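Long-range contact in cytokinesis protein 2 (Saccharomyces cerevisiae, PDB 4WPE), which mediates the cytoskeletal rearrangements required for cytokinesis, forming a ring that colocalizes with the medial actin ring and exhibits contraction-like action with it: residues L146-L160 / L180-L194. Residues are numbered along the deposited sequence; the frame is centred on the assembly and turned at random.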
ATOM      1  N   LEU A 146      56.003 -36.943 -25.611  1.00 45.83           N
ATOM      2  CA  LEU A 146      57.403 -37.342 -25.611  1.00 53.71           C
ATOM      3  C   LEU A 146      57.577 -38.846 -25.426  1.00 56.26           C
ATOM      4  O   LEU A 146      58.556 -39.420 -25.903  1.00 57.91           O
ATOM      5  CB  LEU A 146      58.172 -36.588 -24.528  1.00 50.83           C
ATOM      6  CG  LEU A 146      59.214 -35.635 -25.110  1.00 51.64           C
ATOM      7  CD1 LEU A 146      59.859 -34.798 -24.021  1.00 52.41           C
ATOM      8  CD2 LEU A 146      60.259 -36.423 -25.883  1.00 53.20           C
ATOM      9  N   GLN A 147      56.631 -39.479 -24.739  1.00 55.17           N
ATOM     10  CA  GLN A 147      56.658 -40.931 -24.583  1.00 55.14           C
ATOM     11  C   GLN A 147      56.511 -41.600 -25.945  1.00 60.83           C
ATOM     12  O   GLN A 147      57.118 -42.640 -26.207  1.00 65.03           O
ATOM     13  CB  GLN A 147      55.559 -41.412 -23.640  1.00 58.23           C
ATOM     14  CG  GLN A 147      55.860 -42.751 -22.988  1.00 75.72           C
ATOM     15  CD  GLN A 147      54.653 -43.666 -22.941  1.00 96.20           C
ATOM     16  OE1 GLN A 147      53.519 -43.228 -23.140  1.00104.52           O
ATOM     17  NE2 GLN A 147      54.891 -44.949 -22.685  1.00 99.82           N
ATOM     18  N   LYS A 148      55.704 -40.997 -26.813  1.00 57.84           N
ATOM     19  CA  LYS A 148      55.599 -41.465 -28.189  1.00 52.30           C
ATOM     20  C   LYS A 148      56.946 -41.302 -28.882  1.00 55.34           C
ATOM     21  O   LYS A 148      57.462 -42.246 -29.475  1.00 60.60           O
ATOM     22  CB  LYS A 148      54.508 -40.705 -28.948  1.00 42.81           C
ATOM     23  N   LYS A 149      57.518 -40.103 -28.785  1.00 57.56           N
ATOM     24  CA  LYS A 149      58.807 -39.802 -29.403  1.00 52.61           C
ATOM     25  C   LYS A 149      59.907 -40.734 -28.918  1.00 51.26           C
ATOM     26  O   LYS A 149      60.754 -41.163 -29.701  1.00 55.92           O
ATOM     27  CB  LYS A 149      59.213 -38.352 -29.130  1.00 55.31           C
ATOM     28  CG  LYS A 149      58.464 -37.311 -29.941  1.00 58.48           C
ATOM     29  CD  LYS A 149      59.297 -36.046 -30.080  1.00 63.54           C
ATOM     30  CE  LYS A 149      58.628 -35.032 -30.988  1.00 68.22           C
ATOM     31  NZ  LYS A 149      57.876 -34.023 -30.196  1.00 68.23           N
ATOM     32  N   LEU A 150      59.892 -41.044 -27.625  1.00 44.05           N
ATOM     33  CA  LEU A 150      60.882 -41.948 -27.046  1.00 47.53           C
ATOM     34  C   LEU A 150      60.755 -43.361 -27.615  1.00 52.57           C
ATOM     35  O   LEU A 150      61.749 -43.973 -27.999  1.00 58.88           O
ATOM     36  CB  LEU A 150      60.752 -41.982 -25.523  1.00 44.79           C
ATOM     37  CG  LEU A 150      61.619 -43.013 -24.795  1.00 43.30           C
ATOM     38  CD1 LEU A 150      63.102 -42.778 -25.063  1.00 43.21           C
ATOM     39  CD2 LEU A 150      61.335 -42.990 -23.303  1.00 33.97           C
ATOM     40  N   GLN A 151      59.527 -43.873 -27.665  1.00 57.72           N
ATOM     41  CA  GLN A 151      59.271 -45.201 -28.215  1.00 50.07           C
ATOM     42  C   GLN A 151      59.642 -45.263 -29.694  1.00 55.96           C
ATOM     43  O   GLN A 151      60.228 -46.246 -30.153  1.00 57.84           O
ATOM     44  CB  GLN A 151      57.803 -45.587 -28.022  1.00 20.00           C
ATOM     45  N   ASP A 152      59.297 -44.211 -30.432  1.00 53.19           N
ATOM     46  CA  ASP A 152      59.655 -44.111 -31.846  1.00 59.25           C
ATOM     47  C   ASP A 152      61.163 -44.181 -32.033  1.00 60.27           C
ATOM     48  O   ASP A 152      61.663 -44.975 -32.831  1.00 66.13           O
ATOM     49  CB  ASP A 152      59.124 -42.811 -32.453  1.00 72.80           C
ATOM     50  CG  ASP A 152      57.631 -42.847 -32.697  1.00 86.47           C
ATOM     51  OD1 ASP A 152      56.918 -41.979 -32.152  1.00 98.97           O
ATOM     52  OD2 ASP A 152      57.170 -43.742 -33.433  1.00 86.98           O
ATOM     53  N   ALA A 153      61.881 -43.343 -31.289  1.00 59.76           N
ATOM     54  CA  ALA A 153      63.335 -43.281 -31.375  1.00 57.72           C
ATOM     55  C   ALA A 153      63.970 -44.609 -30.985  1.00 55.18           C
ATOM     56  O   ALA A 153      64.942 -45.041 -31.603  1.00 55.59           O
ATOM     57  CB  ALA A 153      63.868 -42.163 -30.498  1.00 53.50           C
ATOM     58  N   GLN A 154      63.415 -45.253 -29.963  1.00 50.04           N
ATOM     59  CA  GLN A 154      63.907 -46.554 -29.518  1.00 48.54           C
ATOM     60  C   GLN A 154      63.682 -47.629 -30.575  1.00 49.65           C
ATOM     61  O   GLN A 154      64.493 -48.542 -30.727  1.00 49.20           O
ATOM     62  CB  GLN A 154      63.232 -46.964 -28.211  1.00 48.33           C
ATOM     63  CG  GLN A 154      63.862 -46.362 -26.974  1.00 47.72           C
ATOM     64  CD  GLN A 154      63.037 -46.604 -25.731  1.00 49.99           C
ATOM     65  OE1 GLN A 154      61.810 -46.666 -25.792  1.00 62.01           O
ATOM     66  NE2 GLN A 154      63.704 -46.737 -24.591  1.00 50.77           N
ATOM     67  N   ILE A 155      62.578 -47.513 -31.304  1.00 53.52           N
ATOM     68  CA  ILE A 155      62.250 -48.479 -32.345  1.00 49.80           C
ATOM     69  C   ILE A 155      63.148 -48.285 -33.561  1.00 51.26           C
ATOM     70  O   ILE A 155      63.630 -49.257 -34.144  1.00 61.70           O
ATOM     71  CB  ILE A 155      60.769 -48.376 -32.760  1.00 46.58           C
ATOM     72  CG1 ILE A 155      59.884 -49.071 -31.726  1.00 50.09           C
ATOM     73  CG2 ILE A 155      60.540 -49.021 -34.112  1.00 36.15           C
ATOM     74  CD1 ILE A 155      58.408 -48.792 -31.905  1.00 51.88           C
ATOM     75  N   ARG A 156      63.390 -47.033 -33.935  1.00 48.82           N
ATOM     76  CA  ARG A 156      64.238 -46.752 -35.089  1.00 50.92           C
ATOM     77  C   ARG A 156      65.693 -47.112 -34.792  1.00 55.36           C
ATOM     78  O   ARG A 156      66.456 -47.452 -35.698  1.00 65.48           O
ATOM     79  CB  ARG A 156      64.121 -45.286 -35.512  1.00 54.37           C
ATOM     80  CG  ARG A 156      64.944 -44.932 -36.745  1.00 64.94           C
ATOM     81  CD  ARG A 156      64.211 -43.968 -37.662  1.00 81.06           C
ATOM     82  NE  ARG A 156      63.102 -43.297 -36.991  1.00 96.53           N
ATOM     83  CZ  ARG A 156      61.871 -43.212 -37.485  1.00106.25           C
ATOM     84  NH1 ARG A 156      61.587 -43.760 -38.659  1.00108.81           N
ATOM     85  NH2 ARG A 156      60.923 -42.580 -36.803  1.00108.55           N
ATOM     86  N   PHE A 157      66.076 -47.058 -33.520  1.00 48.18           N
ATOM     87  CA  PHE A 157      67.411 -47.488 -33.124  1.00 52.36           C
ATOM     88  C   PHE A 157      67.574 -48.998 -33.273  1.00 52.55           C
ATOM     89  O   PHE A 157      68.569 -49.463 -33.821  1.00 52.06           O
ATOM     90  CB  PHE A 157      67.719 -47.070 -31.686  1.00 51.29           C
ATOM     91  CG  PHE A 157      69.029 -47.600 -31.168  1.00 45.33           C
ATOM     92  CD1 PHE A 157      70.228 -47.017 -31.548  1.00 46.58           C
ATOM     93  CD2 PHE A 157      69.062 -48.677 -30.296  1.00 49.09           C
ATOM     94  CE1 PHE A 157      71.436 -47.501 -31.072  1.00 49.87           C
ATOM     95  CE2 PHE A 157      70.267 -49.167 -29.816  1.00 57.08           C
ATOM     96  CZ  PHE A 157      71.455 -48.577 -30.205  1.00 51.87           C
ATOM     97  N   ARG A 158      66.596 -49.758 -32.783  1.00 54.76           N
ATOM     98  CA  ARG A 158      66.652 -51.217 -32.855  1.00 48.98           C
ATOM     99  C   ARG A 158      66.596 -51.696 -34.301  1.00 53.36           C
ATOM    100  O   ARG A 158      67.212 -52.704 -34.655  1.00 54.42           O
ATOM    101  CB  ARG A 158      65.514 -51.845 -32.048  1.00 45.94           C
ATOM    102  N   ASP A 159      65.857 -50.971 -35.135  1.00 53.15           N
ATOM    103  CA  ASP A 159      65.778 -51.298 -36.555  1.00 54.56           C
ATOM    104  C   ASP A 159      67.124 -51.112 -37.240  1.00 60.32           C
ATOM    105  O   ASP A 159      67.536 -51.936 -38.053  1.00 60.37           O
ATOM    106  CB  ASP A 159      64.723 -50.440 -37.253  1.00 52.84           C
ATOM    107  CG  ASP A 159      63.311 -50.819 -36.861  1.00 59.18           C
ATOM    108  OD1 ASP A 159      63.144 -51.570 -35.877  1.00 54.50           O
ATOM    109  OD2 ASP A 159      62.367 -50.365 -37.542  1.00 68.21           O
ATOM    110  N   LEU A 160      67.804 -50.022 -36.907  1.00 66.10           N
ATOM    111  CA  LEU A 160      69.080 -49.698 -37.530  1.00 55.08           C
ATOM    112  C   LEU A 160      70.186 -50.677 -37.145  1.00 61.07           C
ATOM    113  O   LEU A 160      71.053 -50.995 -37.963  1.00 59.18           O
ATOM    114  CB  LEU A 160      69.496 -48.271 -37.168  1.00 43.78           C
ATOM    115  CG  LEU A 160      68.757 -47.171 -37.931  1.00 50.13           C
ATOM    116  CD1 LEU A 160      68.929 -45.829 -37.241  1.00 47.35           C
ATOM    117  CD2 LEU A 160      69.251 -47.107 -39.369  1.00 46.42           C
ATOM    118  N   LEU A 180      72.843 -44.893 -36.566  1.00 49.96           N
ATOM    119  CA  LEU A 180      72.812 -45.655 -35.330  1.00 47.62           C
ATOM    120  C   LEU A 180      73.049 -44.752 -34.121  1.00 45.53           C
ATOM    121  O   LEU A 180      72.276 -44.771 -33.167  1.00 50.28           O
ATOM    122  CB  LEU A 180      73.854 -46.776 -35.368  1.00 47.71           C
ATOM    123  CG  LEU A 180      73.611 -47.954 -34.425  1.00 46.59           C
ATOM    124  CD1 LEU A 180      72.457 -48.788 -34.935  1.00 35.49           C
ATOM    125  CD2 LEU A 180      74.862 -48.805 -34.277  1.00 52.98           C
ATOM    126  N   LEU A 181      74.108 -43.949 -34.171  1.00 42.99           N
ATOM    127  CA  LEU A 181      74.478 -43.113 -33.035  1.00 47.65           C
ATOM    128  C   LEU A 181      73.530 -41.914 -32.915  1.00 43.12           C
ATOM    129  O   LEU A 181      73.229 -41.459 -31.810  1.00 34.45           O
ATOM    130  CB  LEU A 181      75.936 -42.649 -33.167  1.00 55.52           C
ATOM    131  CG  LEU A 181      76.797 -42.402 -31.915  1.00 69.72           C
ATOM    132  CD1 LEU A 181      78.186 -41.928 -32.320  1.00 72.23           C
ATOM    133  CD2 LEU A 181      76.181 -41.419 -30.915  1.00 77.20           C
ATOM    134  N   LYS A 182      73.060 -41.406 -34.053  1.00 38.87           N
ATOM    135  CA  LYS A 182      72.112 -40.299 -34.055  1.00 41.04           C
ATOM    136  C   LYS A 182      70.855 -40.662 -33.276  1.00 52.84           C
ATOM    137  O   LYS A 182      70.337 -39.856 -32.500  1.00 59.83           O
ATOM    138  CB  LYS A 182      71.736 -39.898 -35.484  1.00 41.81           C
ATOM    139  CG  LYS A 182      70.618 -38.859 -35.548  1.00 41.09           C
ATOM    140  CD  LYS A 182      70.158 -38.605 -36.976  1.00 47.69           C
ATOM    141  CE  LYS A 182      68.939 -37.691 -37.003  1.00 48.90           C
ATOM    142  NZ  LYS A 182      68.355 -37.591 -38.371  1.00 54.16           N
ATOM    143  N   TRP A 183      70.374 -41.886 -33.480  1.00 44.57           N
ATOM    144  CA  TRP A 183      69.148 -42.334 -32.831  1.00 43.85           C
ATOM    145  C   TRP A 183      69.428 -43.015 -31.499  1.00 44.92           C
ATOM    146  O   TRP A 183      68.514 -43.256 -30.709  1.00 47.11           O
ATOM    147  CB  TRP A 183      68.366 -43.255 -33.765  1.00 39.77           C
ATOM    148  CG  TRP A 183      67.695 -42.466 -34.830  1.00 39.69           C
ATOM    149  CD1 TRP A 183      68.100 -42.318 -36.121  1.00 38.63           C
ATOM    150  CD2 TRP A 183      66.522 -41.663 -34.679  1.00 45.41           C
ATOM    151  NE1 TRP A 183      67.236 -41.487 -36.795  1.00 45.34           N
ATOM    152  CE2 TRP A 183      66.258 -41.071 -35.928  1.00 48.12           C
ATOM    153  CE3 TRP A 183      65.661 -41.395 -33.610  1.00 46.81           C
ATOM    154  CZ2 TRP A 183      65.169 -40.229 -36.141  1.00 52.18           C
ATOM    155  CZ3 TRP A 183      64.580 -40.559 -33.821  1.00 47.60           C
ATOM    156  CH2 TRP A 183      64.344 -39.986 -35.077  1.00 51.03           C
ATOM    157  N   GLU A 184      70.696 -43.319 -31.254  1.00 48.00           N
ATOM    158  CA  GLU A 184      71.141 -43.686 -29.918  1.00 55.30           C
ATOM    159  C   GLU A 184      71.090 -42.432 -29.053  1.00 59.90           C
ATOM    160  O   GLU A 184      70.601 -42.454 -27.924  1.00 63.82           O
ATOM    161  CB  GLU A 184      72.552 -44.271 -29.954  1.00 61.60           C
ATOM    162  CG  GLU A 184      73.058 -44.800 -28.625  1.00 69.66           C
ATOM    163  CD  GLU A 184      74.497 -45.274 -28.712  1.00 83.03           C
ATOM    164  OE1 GLU A 184      74.754 -46.465 -28.434  1.00 85.76           O
ATOM    165  OE2 GLU A 184      75.370 -44.455 -29.065  1.00 90.33           O
ATOM    166  N   SER A 185      71.584 -41.331 -29.612  1.00 55.17           N
ATOM    167  CA  SER A 185      71.585 -40.044 -28.933  1.00 55.63           C
ATOM    168  C   SER A 185      70.164 -39.581 -28.652  1.00 57.65           C
ATOM    169  O   SER A 185      69.845 -39.169 -27.537  1.00 48.17           O
ATOM    170  CB  SER A 185      72.319 -38.993 -29.769  1.00 52.52           C
ATOM    171  OG  SER A 185      73.694 -39.309 -29.896  1.00 61.38           O
ATOM    172  N   ASN A 186      69.318 -39.655 -29.675  1.00 56.02           N
ATOM    173  CA  ASN A 186      67.923 -39.253 -29.559  1.00 45.10           C
ATOM    174  C   ASN A 186      67.193 -40.029 -28.468  1.00 52.26           C
ATOM    175  O   ASN A 186      66.468 -39.447 -27.663  1.00 57.41           O
ATOM    176  CB  ASN A 186      67.215 -39.434 -30.901  1.00 42.14           C
ATOM    177  CG  ASN A 186      67.484 -38.290 -31.858  1.00 43.56           C
ATOM    178  OD1 ASN A 186      68.226 -37.359 -31.536  1.00 42.64           O
ATOM    179  ND2 ASN A 186      66.900 -38.362 -33.048  1.00 42.24           N
ATOM    180  N   SER A 187      67.398 -41.342 -28.435  1.00 53.07           N
ATOM    181  CA  SER A 187      66.777 -42.180 -27.415  1.00 52.58           C
ATOM    182  C   SER A 187      67.221 -41.774 -26.015  1.00 48.63           C
ATOM    183  O   SER A 187      66.420 -41.763 -25.083  1.00 57.20           O
ATOM    184  CB  SER A 187      67.104 -43.655 -27.658  1.00 50.63           C
ATOM    185  OG  SER A 187      66.558 -44.096 -28.887  1.00 59.25           O
ATOM    186  N   GLN A 188      68.500 -41.440 -25.875  1.00 51.81           N
ATOM    187  CA  GLN A 188      69.060 -41.061 -24.582  1.00 52.37           C
ATOM    188  C   GLN A 188      68.522 -39.719 -24.107  1.00 49.21           C
ATOM    189  O   GLN A 188      68.150 -39.571 -22.943  1.00 52.85           O
ATOM    190  CB  GLN A 188      70.586 -41.011 -24.657  1.00 60.44           C
ATOM    191  CG  GLN A 188      71.244 -42.370 -24.807  1.00 67.17           C
ATOM    192  CD  GLN A 188      72.741 -42.272 -25.049  1.00 71.93           C
ATOM    193  OE1 GLN A 188      73.322 -41.188 -24.996  1.00 78.91           O
ATOM    194  NE2 GLN A 188      73.372 -43.409 -25.324  1.00 61.80           N
ATOM    195  N   GLU A 189      68.482 -38.744 -25.010  1.00 48.15           N
ATOM    196  CA  GLU A 189      68.015 -37.408 -24.662  1.00 55.93           C
ATOM    197  C   GLU A 189      66.519 -37.391 -24.388  1.00 55.44           C
ATOM    198  O   GLU A 189      66.066 -36.759 -23.435  1.00 54.75           O
ATOM    199  CB  GLU A 189      68.351 -36.411 -25.770  1.00 68.47           C
ATOM    200  CG  GLU A 189      69.818 -36.381 -26.148  1.00 86.95           C
ATOM    201  CD  GLU A 189      70.082 -35.549 -27.386  1.00 99.92           C
ATOM    202  OE1 GLU A 189      69.105 -35.122 -28.040  1.00105.92           O
ATOM    203  OE2 GLU A 189      71.268 -35.326 -27.707  1.00102.05           O
ATOM    204  N   TYR A 190      65.754 -38.081 -25.229  1.00 54.11           N
ATOM    205  CA  TYR A 190      64.308 -38.158 -25.055  1.00 49.35           C
ATOM    206  C   TYR A 190      63.955 -38.771 -23.708  1.00 56.60           C
ATOM    207  O   TYR A 190      63.016 -38.330 -23.043  1.00 56.30           O
ATOM    208  CB  TYR A 190      63.676 -38.967 -26.180  1.00 48.03           C
ATOM    209  CG  TYR A 190      63.469 -38.186 -27.454  1.00 51.72           C
ATOM    210  CD1 TYR A 190      63.395 -36.801 -27.435  1.00 63.06           C
ATOM    211  CD2 TYR A 190      63.340 -38.834 -28.675  1.00 47.03           C
ATOM    212  CE1 TYR A 190      63.196 -36.080 -28.598  1.00 66.22           C
ATOM    213  CE2 TYR A 190      63.143 -38.121 -29.844  1.00 55.10           C
ATOM    214  CZ  TYR A 190      63.072 -36.746 -29.800  1.00 63.50           C
ATOM    215  OH  TYR A 190      62.877 -36.033 -30.961  1.00 69.01           O
ATOM    216  N   LYS A 191      64.720 -39.781 -23.307  1.00 50.46           N
ATOM    217  CA  LYS A 191      64.506 -40.439 -22.024  1.00 50.86           C
ATOM    218  C   LYS A 191      64.699 -39.451 -20.881  1.00 54.60           C
ATOM    219  O   LYS A 191      63.923 -39.428 -19.928  1.00 60.19           O
ATOM    220  CB  LYS A 191      65.453 -41.630 -21.868  1.00 52.05           C
ATOM    221  CG  LYS A 191      65.013 -42.669 -20.846  1.00 50.26           C
ATOM    222  CD  LYS A 191      65.499 -42.343 -19.447  1.00 55.29           C
ATOM    223  CE  LYS A 191      65.142 -43.454 -18.476  1.00 60.24           C
ATOM    224  NZ  LYS A 191      63.705 -43.827 -18.582  1.00 65.10           N
ATOM    225  N   VAL A 192      65.742 -38.634 -20.979  1.00 55.83           N
ATOM    226  CA  VAL A 192      66.015 -37.639 -19.955  1.00 57.54           C
ATOM    227  C   VAL A 192      64.972 -36.523 -19.998  1.00 54.21           C
ATOM    228  O   VAL A 192      64.444 -36.121 -18.962  1.00 49.88           O
ATOM    229  CB  VAL A 192      67.426 -37.045 -20.109  1.00 52.57           C
ATOM    230  CG1 VAL A 192      67.594 -35.826 -19.216  1.00 54.22           C
ATOM    231  CG2 VAL A 192      68.469 -38.094 -19.783  1.00 45.58           C
ATOM    232  N   GLN A 193      64.663 -36.044 -21.201  1.00 51.72           N
ATOM    233  CA  GLN A 193      63.643 -35.013 -21.377  1.00 49.78           C
ATOM    234  C   GLN A 193      62.283 -35.476 -20.853  1.00 58.09           C
ATOM    235  O   GLN A 193      61.457 -34.658 -20.456  1.00 61.26           O
ATOM    236  CB  GLN A 193      63.527 -34.622 -22.851  1.00 42.38           C
ATOM    237  CG  GLN A 193      64.697 -33.815 -23.378  1.00 51.27           C
ATOM    238  CD  GLN A 193      64.559 -33.499 -24.854  1.00 61.31           C
ATOM    239  OE1 GLN A 193      63.466 -33.567 -25.414  1.00 60.18           O
ATOM    240  NE2 GLN A 193      65.672 -33.159 -25.495  1.00 66.37           N
ATOM    241  N   LEU A 194      62.059 -36.787 -20.851  1.00 58.90           N
ATOM    242  CA  LEU A 194      60.804 -37.350 -20.366  1.00 49.85           C
ATOM    243  C   LEU A 194      60.791 -37.474 -18.848  1.00 52.69           C
ATOM    244  O   LEU A 194      59.764 -37.249 -18.209  1.00 63.81           O
ATOM    245  CB  LEU A 194      60.547 -38.718 -20.994  1.00 45.57           C
ATOM    246  CG  LEU A 194      59.300 -39.442 -20.485  1.00 52.33           C
ATOM    247  CD1 LEU A 194      58.042 -38.723 -20.943  1.00 58.40           C
ATOM    248  CD2 LEU A 194      59.292 -40.891 -20.939  1.00 51.48           C
TER
HETATM  249  O   HOH W   1      66.437 -45.016 -23.832  1.00 58.00           O
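Arg156 reaches over one face of the Trp183 indole. From CB outward, its CG stands almost squarely above the five-membered ring, 4.0 Å from the centroid in a CH-pi contact; bends at chi2 and chi3 then lay CD over Trp183 CE2 and NE1 and bring NE 3.8 Å from Trp183 CZ2. The guanidinium plane is turned 46° from the indole, and its CZ offers at most a weak, long cation-pi attraction. The opposite face of the indole is met by Asn186 ND2 of its own helix, while Ala153 CB touches the edge at Trp183 CE3 (3.7 Å). That small methyl is a knob in the hole formed by Trp183, Asn186, Ser187 and Tyr190. Tyr190 returns the packing as a knob among Leu146, Lys149, Leu150 and Ala153: Lys149 CB sits over its ring face, and Leu146 CD2 comes to Tyr190 CD1 at 3.5 Å. Leu150 is a knob among Ser187, Tyr190, Lys191 and Leu194; chi1 of 173° sets CG opposite the backbone N, and CD1 reaches Ser187 O while CD2 meets Leu194 CD2 (3.8 Å). Phe157 presents its ring edge to Leu180 O, which lies in the ring plane 3.4 Å from Phe157 CD1. Ser187 OG donates to Trp183 O of its own helix (2.8 Å). No direct hydrogen bond joins the segments. Helices 76-162 and 170-259 run antiparallel, their local axes at 154° and 8.5 Å apart at closest approach; the reciprocal knobs-into-holes packing of Ala153 and Tyr190 is that of an antiparallel coiled coil, consistent with the one predicted here, toward one end of the elongated F-BAR domain.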